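Local coordinates for glycosyl hydrolases family 31 family protein (Aspergillus niger, PDB 6DRU) that releases alpha-xylose from the non-reducing terminal glucose of xyloglucan oligosaccharides by hydrolysis, acting as an alpha-xylosidase of glycoside hydrolase family 31, at residues G28-A33 with D217-A222; E43-Y48 with I190-A195; P177-M182 with G472-Q477; P194-M199 with G430-V435; Y365-P370 with K437-A442. One frame throughout, in Å; residues are numbered along the deposited sequence.

Contact 1: residues G28-A33 with D217-A222; sequences GFRVRA and DYVIVA
Phe-29 and Val-31 each exchange two backbone hydrogen bonds with a residue on the facing strand, Ile-220 and Tyr-218 respectively. In the second pair, Val-31 N lies 2.9 Å from Tyr-218 O, and Tyr-218 N lies 3.0 Å from Val-31 O. Non-hydrogen-bonded pairs alternate with these, and there CA-H...O contacts form, as from Val-219 CA to Phe-29 O at 3.4 Å.

The charged contact is diagonal. Arg-30 stretches out with CG anti to the backbone N (chi1 -177°), long enough to pass Val-219 and grip Asp-217 side-on. Arg-30 NH2 is 2.8 Å from Asp-217 OD2, while its NE makes a longer bond of 3.3 Å to Asp-217 OD1. Both oxygens are met on their syn sides, and OD2 also accepts from Asn-192. Arg-32 rests its CG against the same carboxylate but sends NH2 to Gln-22 and Gly-61. Its guanidinium lies over that of Arg-30, where the carboxylate probably eases the like charges.

Apolar packing occupies the other face. The Tyr-218 ring lies over Val-31, whose CB is 3.8 Å from the ring centroid in a CH-pi contact; beta-branched valine is compact enough to sit under it. Phe-29 CB meets Ile-220 CG2, and both side chains reach Phe-99.

This is classic antiparallel pairing between inner strands of the large sheet in the N-terminal beta domain of family 31 enzymes.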
# COMPACT_ATOMS: atom_id res chain seq x y z
N GLY A 28 1.08 37.41 11.34
CA GLY A 28 1.10 36.00 11.00
C GLY A 28 -0.06 35.60 10.11
O GLY A 28 -1.14 36.21 10.14
N PHE A 29 0.18 34.58 9.29
CA PHE A 29 -0.84 33.94 8.48
C PHE A 29 -0.85 32.45 8.76
O PHE A 29 0.21 31.84 8.98
CB PHE A 29 -0.61 34.19 6.98
CG PHE A 29 -1.13 35.51 6.50
CD1 PHE A 29 -2.48 35.82 6.61
CD2 PHE A 29 -0.28 36.44 5.93
CE1 PHE A 29 -2.96 37.04 6.17
CE2 PHE A 29 -0.76 37.66 5.48
CZ PHE A 29 -2.10 37.95 5.60
N ARG A 30 -2.04 31.85 8.77
CA ARG A 30 -2.20 30.41 8.90
C ARG A 30 -2.77 29.86 7.61
O ARG A 30 -3.79 30.34 7.11
CB ARG A 30 -3.12 30.07 10.07
CG ARG A 30 -3.27 28.57 10.29
CD ARG A 30 -4.29 28.26 11.37
NE ARG A 30 -4.22 26.86 11.77
CZ ARG A 30 -5.10 26.26 12.57
NH1 ARG A 30 -6.13 26.95 13.05
NH2 ARG A 30 -4.95 24.98 12.88
N VAL A 31 -2.11 28.84 7.06
CA VAL A 31 -2.49 28.24 5.78
C VAL A 31 -2.85 26.78 6.01
O VAL A 31 -2.09 26.04 6.64
CB VAL A 31 -1.36 28.37 4.74
CG1 VAL A 31 -1.73 27.65 3.46
CG2 VAL A 31 -1.07 29.83 4.46
N ARG A 32 -4.01 26.38 5.49
CA ARG A 32 -4.45 24.99 5.53
C ARG A 32 -4.94 24.58 4.15
O ARG A 32 -5.63 25.36 3.47
CB ARG A 32 -5.56 24.79 6.58
CG ARG A 32 -5.02 24.62 7.99
CD ARG A 32 -6.13 24.47 9.02
NE ARG A 32 -6.85 25.72 9.22
CZ ARG A 32 -7.77 25.90 10.17
NH1 ARG A 32 -8.08 24.92 10.99
NH2 ARG A 32 -8.38 27.08 10.28
N ALA A 33 -4.59 23.37 3.73
CA ALA A 33 -4.93 22.88 2.41
C ALA A 33 -5.27 21.40 2.48
O ALA A 33 -4.66 20.65 3.26
CB ALA A 33 -3.78 23.10 1.42
N ASP A 217 -1.12 21.90 7.30
CA ASP A 217 -1.34 23.06 8.16
C ASP A 217 0.00 23.66 8.54
O ASP A 217 0.85 22.97 9.12
CB ASP A 217 -2.13 22.66 9.42
CG ASP A 217 -2.52 23.85 10.28
OD1 ASP A 217 -2.29 25.00 9.87
OD2 ASP A 217 -3.07 23.62 11.38
N TYR A 218 0.20 24.94 8.21
CA TYR A 218 1.41 25.64 8.63
C TYR A 218 1.09 27.10 8.92
O TYR A 218 0.06 27.63 8.49
CB TYR A 218 2.53 25.52 7.58
CG TYR A 218 2.26 26.19 6.25
CD1 TYR A 218 2.54 27.54 6.05
CD2 TYR A 218 1.77 25.47 5.17
CE1 TYR A 218 2.31 28.16 4.83
CE2 TYR A 218 1.54 26.08 3.94
CZ TYR A 218 1.82 27.42 3.78
OH TYR A 218 1.59 28.02 2.57
N VAL A 219 1.99 27.74 9.67
CA VAL A 219 1.86 29.13 10.08
C VAL A 219 3.18 29.84 9.80
O VAL A 219 4.25 29.30 10.08
CB VAL A 219 1.49 29.26 11.58
CG1 VAL A 219 1.37 30.72 11.97
CG2 VAL A 219 0.20 28.52 11.88
N ILE A 220 3.10 31.03 9.22
CA ILE A 220 4.27 31.86 8.95
C ILE A 220 4.07 33.21 9.62
O ILE A 220 3.00 33.82 9.50
CB ILE A 220 4.52 32.01 7.44
CG1 ILE A 220 5.76 32.87 7.18
CG2 ILE A 220 3.30 32.57 6.72
CD1 ILE A 220 6.19 32.90 5.73
N VAL A 221 5.10 33.67 10.33
CA VAL A 221 5.06 34.94 11.05
C VAL A 221 6.31 35.73 10.71
O VAL A 221 7.41 35.18 10.64
CB VAL A 221 4.94 34.72 12.58
CG1 VAL A 221 6.05 33.82 13.08
CG2 VAL A 221 4.94 36.05 13.31
N ALA A 222 6.13 37.03 10.48
CA ALA A 222 7.22 37.92 10.07
C ALA A 222 7.65 38.84 11.20
O ALA A 222 6.86 39.19 12.08
CB ALA A 222 6.80 38.76 8.86

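Contact 2: residues E43-Y48 with I190-A195; sequences EISFIY and IWNMPA
Asn-192 pushes its amide into a hollow formed by the backbone and side chains of Ser-45, Phe-46 and Ile-47. It stands at the centre of an inverse gamma turn, in the chain that follows from strand 187-191 of the N-terminal beta domain. With CG anti to the backbone N (chi1 -173°), both ends of the amide reach the other chain, a job that suits asparagine with its short donor-acceptor group. Ile-47 lines one wall of the hollow, its CG1 3.5 Å from Asn-192 ND2, and its CG2 also brushes Ile-190.

A second bump is Pro-194. Its rigid ring fits between Ile-44 and Phe-46, with Pro-194 CG 4.0 Å from Ile-44 CB and Pro-194 CB 3.9 Å from Phe-46 CE2. The phenyl ring offers its edge here, while Trp-441 and Tyr-473 meet it edge-to-face. Between these two bumps a water donates to both Ile-44 O and Asn-192 O, linking the backbones.

The amide of Asn-192 is fixed at both ends: ND2 donates to Ser-45 OG at 2.7 Å, almost exactly in the amide plane, and OD1 accepts from Phe-46 N at 2.8 Å on a lone pair in the carbonyl plane.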
# COMPACT_ATOMS: atom_id res chain seq x y z
N GLU A 43 -8.25 16.51 13.69
CA GLU A 43 -6.81 16.52 13.48
C GLU A 43 -6.10 17.09 14.70
O GLU A 43 -6.65 17.91 15.44
CB GLU A 43 -6.47 17.34 12.23
CG GLU A 43 -6.86 16.69 10.91
CD GLU A 43 -8.29 16.99 10.50
OE1 GLU A 43 -8.94 17.82 11.17
OE2 GLU A 43 -8.76 16.41 9.50
N ILE A 44 -4.86 16.65 14.90
CA ILE A 44 -4.06 17.07 16.04
C ILE A 44 -3.32 18.35 15.67
O ILE A 44 -2.62 18.40 14.64
CB ILE A 44 -3.08 15.97 16.48
CG1 ILE A 44 -3.82 14.81 17.15
CG2 ILE A 44 -2.01 16.53 17.40
CD1 ILE A 44 -4.45 13.82 16.21
N SER A 45 -3.47 19.38 16.50
CA SER A 45 -2.86 20.68 16.27
C SER A 45 -2.06 21.08 17.50
O SER A 45 -2.44 20.76 18.63
CB SER A 45 -3.92 21.75 15.98
OG SER A 45 -3.33 23.03 15.81
N PHE A 46 -0.94 21.75 17.27
CA PHE A 46 -0.05 22.17 18.34
C PHE A 46 -0.03 23.68 18.54
O PHE A 46 0.76 24.18 19.34
CB PHE A 46 1.37 21.65 18.06
CG PHE A 46 1.46 20.15 18.00
CD1 PHE A 46 1.58 19.40 19.16
CD2 PHE A 46 1.41 19.49 16.78
CE1 PHE A 46 1.65 18.02 19.11
CE2 PHE A 46 1.49 18.11 16.72
CZ PHE A 46 1.61 17.37 17.89
N ILE A 47 -0.89 24.41 17.83
CA ILE A 47 -0.97 25.86 17.95
C ILE A 47 -2.27 26.24 18.63
O ILE A 47 -3.27 25.51 18.58
CB ILE A 47 -0.84 26.56 16.58
CG1 ILE A 47 -2.03 26.22 15.69
CG2 ILE A 47 0.47 26.17 15.90
CD1 ILE A 47 -2.13 27.09 14.46
N TYR A 48 -2.26 27.40 19.28
CA TYR A 48 -3.42 27.90 20.01
C TYR A 48 -4.32 28.71 19.08
O TYR A 48 -3.84 29.50 18.27
CB TYR A 48 -2.98 28.77 21.19
CG TYR A 48 -2.37 28.00 22.34
CD1 TYR A 48 -1.05 27.59 22.31
CD2 TYR A 48 -3.13 27.70 23.47
CE1 TYR A 48 -0.49 26.89 23.37
CE2 TYR A 48 -2.58 26.99 24.53
CZ TYR A 48 -1.27 26.59 24.47
OH TYR A 48 -0.72 25.89 25.52
N ILE A 190 6.12 27.38 11.20
CA ILE A 190 5.69 26.24 12.00
C ILE A 190 4.95 25.28 11.09
O ILE A 190 3.91 25.63 10.52
CB ILE A 190 4.79 26.66 13.18
CG1 ILE A 190 5.51 27.68 14.06
CG2 ILE A 190 4.38 25.44 13.99
CD1 ILE A 190 4.65 28.21 15.19
N TRP A 191 5.48 24.06 10.96
CA TRP A 191 4.82 22.98 10.22
C TRP A 191 3.96 22.22 11.23
O TRP A 191 4.42 21.27 11.88
CB TRP A 191 5.86 22.10 9.54
CG TRP A 191 5.36 20.94 8.73
CD1 TRP A 191 5.40 19.62 9.08
CD2 TRP A 191 4.80 20.99 7.41
NE1 TRP A 191 4.88 18.84 8.07
CE2 TRP A 191 4.51 19.66 7.03
CE3 TRP A 191 4.51 22.02 6.51
CZ2 TRP A 191 3.94 19.34 5.80
CZ3 TRP A 191 3.94 21.69 5.29
CH2 TRP A 191 3.66 20.37 4.95
N ASN A 192 2.71 22.66 11.38
CA ASN A 192 1.80 22.15 12.42
C ASN A 192 1.23 20.80 12.00
O ASN A 192 0.06 20.66 11.63
CB ASN A 192 0.70 23.17 12.69
CG ASN A 192 -0.16 22.79 13.88
OD1 ASN A 192 0.28 22.10 14.79
ND2 ASN A 192 -1.41 23.24 13.87
N MET A 193 2.09 19.78 12.06
CA MET A 193 1.74 18.44 11.59
C MET A 193 2.32 17.41 12.55
O MET A 193 3.51 17.48 12.90
CB MET A 193 2.27 18.21 10.18
CG MET A 193 1.82 19.24 9.16
SD MET A 193 0.15 18.95 8.56
CE MET A 193 0.45 17.64 7.38
N PRO A 194 1.52 16.44 12.99
CA PRO A 194 2.04 15.35 13.84
C PRO A 194 2.60 14.16 13.07
O PRO A 194 3.07 13.21 13.71
CB PRO A 194 0.80 14.94 14.63
CG PRO A 194 -0.32 15.15 13.67
CD PRO A 194 0.06 16.35 12.83
N ALA A 195 2.57 14.19 11.74
CA ALA A 195 3.03 13.05 10.96
C ALA A 195 4.55 13.05 10.83
O ALA A 195 5.19 14.10 10.80
CB ALA A 195 2.39 13.08 9.56
O HOH W 1 -2.20 19.33 12.30

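Contact 3: residues P177-M182 with G472-Q477; sequences PTPVFM and GYIGSQ
Pro-177 meets Tyr-473 through its carbonyl: Pro-177 O lies near the ring plane, 3.5 Å from Tyr-473 CE1, and also accepts from Lys-437 NZ. Next, Thr-178 turns its methyl to the loop. Thr-178 CG2 stands anti to the backbone N, which brings it within 3.6 Å of Ile-474 CG1, whereas OG1 has a weak bond to Ile-176 O.

Pro-179 follows at the centre of an inverse gamma turn, in which Val-180 N is 2.7 Å from Thr-178 O; proline's fixed ring suits such a kink. That ring crosses the tyrosine at about a right angle, with Pro-179 CD 3.6 Å from Tyr-473 CE1. The phenol oxygen continues past it to bond Met-193 O. Val-180 closes the row, its CG2 4.0 Å from Ile-474 CG1, so that the isoleucine is wedged among Thr-178, Pro-179 and Val-180.

A type II turn from Tyr-473 to Ser-476 presents the tyrosine and isoleucine. Gly-475 supplies the positive phi (75°) this turn needs, and Ser-476 OG accepts from Tyr-473 N at 2.7 Å.

No hydrogen bond joins the two segments: this is a buried, largely apolar domain interface, setting the N-terminal beta sheet against a loop between strands 467-469 and 481-484 of the family 31 TIM barrel.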
# COMPACT_ATOMS: atom_id res chain seq x y z
N PRO A 177 13.51 15.94 16.22
CA PRO A 177 13.21 16.84 15.10
C PRO A 177 11.86 17.52 15.28
O PRO A 177 10.84 16.86 15.47
CB PRO A 177 13.22 15.91 13.89
CG PRO A 177 12.88 14.57 14.45
CD PRO A 177 13.49 14.53 15.82
N THR A 178 11.87 18.85 15.23
CA THR A 178 10.66 19.64 15.41
C THR A 178 10.61 20.74 14.36
O THR A 178 11.48 21.61 14.33
CB THR A 178 10.61 20.24 16.82
OG1 THR A 178 10.68 19.19 17.79
CG2 THR A 178 9.31 21.01 17.02
N PRO A 179 9.60 20.74 13.48
CA PRO A 179 9.57 21.70 12.37
C PRO A 179 9.13 23.10 12.80
O PRO A 179 8.09 23.62 12.39
CB PRO A 179 8.59 21.04 11.40
CG PRO A 179 7.63 20.33 12.29
CD PRO A 179 8.44 19.84 13.47
N VAL A 180 9.95 23.73 13.65
CA VAL A 180 9.78 25.12 14.04
C VAL A 180 11.14 25.78 13.87
O VAL A 180 12.09 25.43 14.59
CB VAL A 180 9.27 25.27 15.48
CG1 VAL A 180 9.30 26.73 15.90
CG2 VAL A 180 7.87 24.70 15.61
N PHE A 181 11.25 26.72 12.94
CA PHE A 181 12.54 27.34 12.66
C PHE A 181 12.38 28.83 12.43
O PHE A 181 11.31 29.31 12.04
CB PHE A 181 13.23 26.69 11.45
CG PHE A 181 12.60 27.04 10.12
CD1 PHE A 181 13.07 28.12 9.38
CD2 PHE A 181 11.57 26.28 9.60
CE1 PHE A 181 12.50 28.43 8.16
CE2 PHE A 181 11.01 26.58 8.38
CZ PHE A 181 11.47 27.67 7.65
N MET A 182 13.46 29.56 12.69
CA MET A 182 13.58 30.98 12.35
C MET A 182 14.56 31.14 11.20
O MET A 182 15.55 30.42 11.10
CB MET A 182 14.07 31.80 13.55
CG MET A 182 13.17 31.76 14.77
SD MET A 182 13.81 32.84 16.07
CE MET A 182 15.49 32.23 16.23
N GLY A 472 10.06 15.50 22.79
CA GLY A 472 8.95 16.43 22.80
C GLY A 472 8.59 16.81 21.39
O GLY A 472 8.94 16.11 20.44
N TYR A 473 7.89 17.93 21.24
CA TYR A 473 7.50 18.38 19.91
C TYR A 473 7.11 19.85 19.97
O TYR A 473 7.55 20.58 20.86
CB TYR A 473 6.38 17.49 19.35
CG TYR A 473 6.31 17.49 17.84
CD1 TYR A 473 7.43 17.22 17.07
CD2 TYR A 473 5.12 17.77 17.18
CE1 TYR A 473 7.37 17.23 15.69
CE2 TYR A 473 5.05 17.78 15.80
CZ TYR A 473 6.18 17.51 15.06
OH TYR A 473 6.12 17.51 13.69
N ILE A 474 6.29 20.28 19.01
CA ILE A 474 5.89 21.68 18.92
C ILE A 474 5.15 22.09 20.18
O ILE A 474 4.19 21.44 20.61
CB ILE A 474 5.02 21.89 17.67
CG1 ILE A 474 5.77 21.45 16.41
CG2 ILE A 474 4.59 23.34 17.55
CD1 ILE A 474 4.91 21.41 15.17
N GLY A 475 5.61 23.19 20.79
CA GLY A 475 4.94 23.72 21.96
C GLY A 475 5.17 22.94 23.24
O GLY A 475 4.41 23.10 24.19
N SER A 476 6.20 22.09 23.29
CA SER A 476 6.48 21.33 24.50
C SER A 476 6.83 22.22 25.68
O SER A 476 6.77 21.76 26.83
CB SER A 476 7.61 20.33 24.25
OG SER A 476 7.16 19.18 23.55
N GLN A 477 7.19 23.48 25.43
CA GLN A 477 7.54 24.39 26.51
C GLN A 477 6.36 24.73 27.40
O GLN A 477 6.55 25.33 28.47
CB GLN A 477 8.16 25.67 25.96
CG GLN A 477 7.20 26.57 25.20
CD GLN A 477 7.08 26.20 23.74
OE1 GLN A 477 7.66 25.22 23.28
NE2 GLN A 477 6.32 27.00 22.99

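Contact 4: residues P194-M199 with G430-V435; sequences PAEGRM and GTQLSV
Glu-196 reaches the short helix 432-435 with both its backbone and its carboxylate. Gln-432 NE2 donates to Glu-196 OE2 at 2.7 Å. The nitrogen approaches from above the carboxylate plane, 42° out of it, while the oxygen lies near the plane of the amide; the two flat groups stand 79° apart. Glu-196 extends beyond CG, whereas Gln-432 bends at chi2 (69°) to bring its amide round to meet it. The other carboxylate oxygen, Glu-196 OE1, lies against Leu-433 CD2. A weak bond from Glu-196 N to Leu-433 O, 3.1 Å long, adds a backbone link.

Alongside, Ala-195 CB rests 3.4 Å from Leu-433 O; its small methyl lets the loop run close to the helix carbonyls. Pro-194 CB packs on Val-435 CG2 at 3.9 Å, the apolar end of the contact.

The next shell fixes the helix. Thr-431, at the N-cap, and Ser-434 form a capping box: Thr-431 N is 2.8 Å from Ser-434 OG, and Ser-434 N makes a weak return bond to Thr-431 OG1. Threonine and serine suit these places because their short hydroxyls can each meet the main-chain N-H of the other residue. Gln-432 OE1 accepts from Tyr-427 OH, which holds the amide with NE2 turned toward the glutamate. Farther out, Thr-431 OG1 bonds Pro-131 O of a second subunit, and Leu-433 packs on Tyr-127 of a third.

With a neutral amide as its partner here, the glutamate gains a directed bond without charge pairing; the donated N-H and the residue's partial exposure are consistent with an ionised carboxylate.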
# COMPACT_ATOMS: atom_id res chain seq x y z
N PRO A 194 1.52 16.44 12.99
CA PRO A 194 2.04 15.35 13.84
C PRO A 194 2.60 14.16 13.07
O PRO A 194 3.07 13.21 13.71
CB PRO A 194 0.80 14.94 14.63
CG PRO A 194 -0.32 15.15 13.67
CD PRO A 194 0.06 16.35 12.83
N ALA A 195 2.57 14.19 11.74
CA ALA A 195 3.03 13.05 10.96
C ALA A 195 4.55 13.05 10.83
O ALA A 195 5.19 14.10 10.80
CB ALA A 195 2.39 13.08 9.56
N GLU A 196 5.11 11.85 10.76
CA GLU A 196 6.52 11.72 10.44
C GLU A 196 6.77 12.17 9.01
O GLU A 196 5.88 12.14 8.15
CB GLU A 196 6.99 10.27 10.63
CG GLU A 196 7.01 9.81 12.08
CD GLU A 196 7.75 8.50 12.26
OE1 GLU A 196 7.98 7.80 11.25
OE2 GLU A 196 8.10 8.17 13.41
N GLY A 197 8.00 12.59 8.74
CA GLY A 197 8.32 13.09 7.42
C GLY A 197 9.75 13.53 7.24
O GLY A 197 10.69 12.79 7.56
N ARG A 198 9.93 14.75 6.73
CA ARG A 198 11.23 15.17 6.24
C ARG A 198 11.29 16.69 6.23
O ARG A 198 10.31 17.35 5.88
CB ARG A 198 11.48 14.61 4.84
CG ARG A 198 12.89 14.69 4.33
CD ARG A 198 12.89 14.54 2.81
NE ARG A 198 11.96 13.50 2.38
CZ ARG A 198 11.35 13.49 1.20
NH1 ARG A 198 11.56 14.46 0.33
NH2 ARG A 198 10.52 12.50 0.89
N MET A 199 12.45 17.23 6.60
CA MET A 199 12.74 18.65 6.50
C MET A 199 13.90 18.83 5.54
O MET A 199 15.01 18.35 5.81
CB MET A 199 13.08 19.25 7.87
CG MET A 199 11.88 19.72 8.67
SD MET A 199 12.35 20.44 10.26
CE MET A 199 12.33 19.01 11.33
N GLY A 430 -3.94 7.62 15.57
CA GLY A 430 -3.44 7.38 14.24
C GLY A 430 -2.37 6.31 14.27
O GLY A 430 -2.31 5.51 15.20
N THR A 431 -1.55 6.30 13.24
CA THR A 431 -0.40 5.41 13.18
C THR A 431 0.87 6.19 13.47
O THR A 431 0.87 7.41 13.59
CB THR A 431 -0.31 4.72 11.81
OG1 THR A 431 -0.07 5.70 10.79
CG2 THR A 431 -1.59 3.97 11.51
N GLN A 432 1.98 5.45 13.60
CA GLN A 432 3.27 6.09 13.82
C GLN A 432 3.61 7.04 12.69
O GLN A 432 4.19 8.11 12.92
CB GLN A 432 4.36 5.03 13.99
CG GLN A 432 5.75 5.59 14.20
CD GLN A 432 5.90 6.28 15.54
OE1 GLN A 432 5.16 6.00 16.49
NE2 GLN A 432 6.87 7.19 15.64
N LEU A 433 3.27 6.68 11.45
CA LEU A 433 3.59 7.53 10.31
C LEU A 433 2.70 8.77 10.24
O LEU A 433 3.11 9.79 9.68
CB LEU A 433 3.49 6.74 9.01
CG LEU A 433 4.58 5.69 8.80
CD1 LEU A 433 4.59 5.18 7.37
CD2 LEU A 433 5.94 6.27 9.18
N SER A 434 1.49 8.70 10.79
CA SER A 434 0.53 9.79 10.66
C SER A 434 0.46 10.70 11.88
O SER A 434 0.05 11.86 11.74
CB SER A 434 -0.87 9.24 10.38
OG SER A 434 -1.31 8.39 11.43
N VAL A 435 0.86 10.23 13.06
CA VAL A 435 0.65 10.98 14.29
C VAL A 435 1.79 10.70 15.27
O VAL A 435 1.75 11.13 16.43
CB VAL A 435 -0.72 10.64 14.91
CG1 VAL A 435 -0.67 9.35 15.72
CG2 VAL A 435 -1.25 11.80 15.74

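Contact 5: residues Y365-P370 with K437-A442; sequences YDSTNP and KLYPWA
Tyr-439 of helix 439-455 stretches across Ser-367 to the backbone of Tyr-365. Tyr-439 CB starts 4.1 Å from Ser-367 OG, and CG is anti to the backbone N (chi1 -171°), which swings the ring off the helix toward the loop. Ser-367 then covers one ring face: its OG lies nearest Tyr-439 CD2, at 3.2 Å, and its CB makes a CH-pi contact 4.3 Å from the ring centroid. Serine is small enough to lie against the ring face while Ser-367 OG donates to Tyr-439 O, 2.9 Å away. Farther along, Tyr-439 CE2 passes the carbonyl of Tyr-365 with the oxygen in the plane of the ring. At the tip, Tyr-439 OH donates to Tyr-365 O at 2.6 Å, in the carbonyl plane.

About one helical turn further along the chain, Ala-442 CB fits against Ser-367 O, and Thr-368 CG2 touches Leu-438 CD2 at 3.7 Å. Asp-366 OD1 accepts from Thr-368 OG1 at 2.6 Å, within the loop's own turn.

The loop leads from strand 360-364 into helix 370-385, capped by Asn-369. Tyr-439 thus bridges that connection and helix 439-455 within the TIM-barrel domain, also touching Pro-326 of strand 319-328, while Tyr-365 bonds His-443 one turn along the helix.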
# COMPACT_ATOMS: atom_id res chain seq x y z
N TYR A 365 2.91 1.76 26.14
CA TYR A 365 1.57 2.24 26.43
C TYR A 365 1.22 3.39 25.49
O TYR A 365 2.10 4.07 24.94
CB TYR A 365 1.45 2.68 27.89
CG TYR A 365 1.64 4.16 28.14
CD1 TYR A 365 0.59 4.93 28.63
CD2 TYR A 365 2.85 4.80 27.87
CE1 TYR A 365 0.74 6.29 28.86
CE2 TYR A 365 3.00 6.15 28.09
CZ TYR A 365 1.95 6.89 28.59
OH TYR A 365 2.09 8.24 28.82
N ASP A 366 -0.08 3.61 25.29
CA ASP A 366 -0.56 4.57 24.30
C ASP A 366 -0.75 5.92 24.96
O ASP A 366 -1.80 6.19 25.56
CB ASP A 366 -1.84 4.06 23.66
CG ASP A 366 -2.26 4.89 22.46
OD1 ASP A 366 -1.47 5.77 22.04
OD2 ASP A 366 -3.38 4.68 21.95
N SER A 367 0.25 6.80 24.86
CA SER A 367 0.14 8.13 25.44
C SER A 367 -0.90 8.98 24.72
O SER A 367 -1.39 9.96 25.31
CB SER A 367 1.49 8.84 25.42
OG SER A 367 1.93 9.09 24.09
N THR A 368 -1.25 8.65 23.48
CA THR A 368 -2.30 9.37 22.77
C THR A 368 -3.70 8.97 23.24
O THR A 368 -4.66 9.68 22.94
CB THR A 368 -2.18 9.15 21.26
OG1 THR A 368 -2.58 7.82 20.94
CG2 THR A 368 -0.75 9.37 20.81
N ASN A 369 -3.82 7.85 23.95
CA ASN A 369 -5.10 7.42 24.50
C ASN A 369 -5.34 8.13 25.83
O ASN A 369 -4.57 7.92 26.77
CB ASN A 369 -5.11 5.91 24.69
CG ASN A 369 -6.47 5.36 25.07
OD1 ASN A 369 -7.31 6.05 25.64
ND2 ASN A 369 -6.70 4.09 24.75
N PRO A 370 -6.37 8.96 25.94
CA PRO A 370 -6.61 9.66 27.22
C PRO A 370 -6.86 8.71 28.38
O PRO A 370 -6.45 9.01 29.50
CB PRO A 370 -7.85 10.52 26.92
CG PRO A 370 -7.84 10.68 25.43
CD PRO A 370 -7.31 9.39 24.89
N LYS A 437 4.77 11.80 15.85
CA LYS A 437 5.46 12.89 16.52
C LYS A 437 4.73 13.37 17.77
O LYS A 437 5.31 14.12 18.56
CB LYS A 437 5.67 14.06 15.56
CG LYS A 437 6.27 13.67 14.22
CD LYS A 437 7.69 13.14 14.39
CE LYS A 437 8.69 14.27 14.51
NZ LYS A 437 9.65 14.06 15.63
N LEU A 438 3.47 12.95 17.96
CA LEU A 438 2.70 13.34 19.13
C LEU A 438 3.06 12.55 20.37
O LEU A 438 2.83 13.03 21.49
CB LEU A 438 1.20 13.17 18.82
CG LEU A 438 0.17 13.21 19.96
CD1 LEU A 438 0.11 14.59 20.60
CD2 LEU A 438 -1.20 12.78 19.46
N TYR A 439 3.65 11.36 20.22
CA TYR A 439 3.81 10.45 21.35
C TYR A 439 4.57 11.06 22.53
O TYR A 439 4.03 11.03 23.65
CB TYR A 439 4.47 9.14 20.88
CG TYR A 439 4.47 8.06 21.94
CD1 TYR A 439 5.52 7.95 22.85
CD2 TYR A 439 3.42 7.16 22.03
CE1 TYR A 439 5.52 6.96 23.82
CE2 TYR A 439 3.41 6.17 23.00
CZ TYR A 439 4.46 6.08 23.89
OH TYR A 439 4.45 5.10 24.85
N PRO A 440 5.78 11.60 22.37
CA PRO A 440 6.45 12.18 23.55
C PRO A 440 5.76 13.43 24.06
O PRO A 440 5.80 13.70 25.26
CB PRO A 440 7.86 12.48 23.04
CG PRO A 440 7.68 12.71 21.58
CD PRO A 440 6.60 11.76 21.15
N TRP A 441 5.14 14.21 23.17
CA TRP A 441 4.38 15.38 23.59
C TRP A 441 3.20 14.97 24.48
O TRP A 441 2.95 15.60 25.51
CB TRP A 441 3.90 16.14 22.36
CG TRP A 441 3.32 17.50 22.61
CD1 TRP A 441 3.97 18.69 22.51
CD2 TRP A 441 1.97 17.80 22.99
NE1 TRP A 441 3.11 19.72 22.81
CE2 TRP A 441 1.88 19.20 23.10
CE3 TRP A 441 0.84 17.03 23.24
CZ2 TRP A 441 0.69 19.84 23.46
CZ3 TRP A 441 -0.34 17.67 23.59
CH2 TRP A 441 -0.40 19.06 23.70
N ALA A 442 2.49 13.92 24.09
CA ALA A 442 1.38 13.43 24.90
C ALA A 442 1.86 12.73 26.17
O ALA A 442 1.10 12.65 27.14
CB ALA A 442 0.50 12.48 24.09

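How the contacts relate
Contacts 1 and 2 adjoin, with centres 11 Å apart: Asp-217 OD2 lies 3.0 Å from Asn-192 ND2, so the salt bridge of one meets the amide of the other. From contact 2, Met-193 O reaches Tyr-473 OH of contact 3 at 2.7 Å, and Pro-194 is shared with contact 4. Lys-437 of contact 5 touches contacts 2, 3 and 4, its N 3.1 Å from Pro-194 O and its NZ 3.0 Å from Pro-177 O. The series thus runs from the N-terminal sheet across the domain boundary into the barrel, where the Tyr-439 side chain in contact 5 is about 11 Å from that of Asp-395, one of two active-site aspartates; contacts 1 to 4 lie away from the annotated sites.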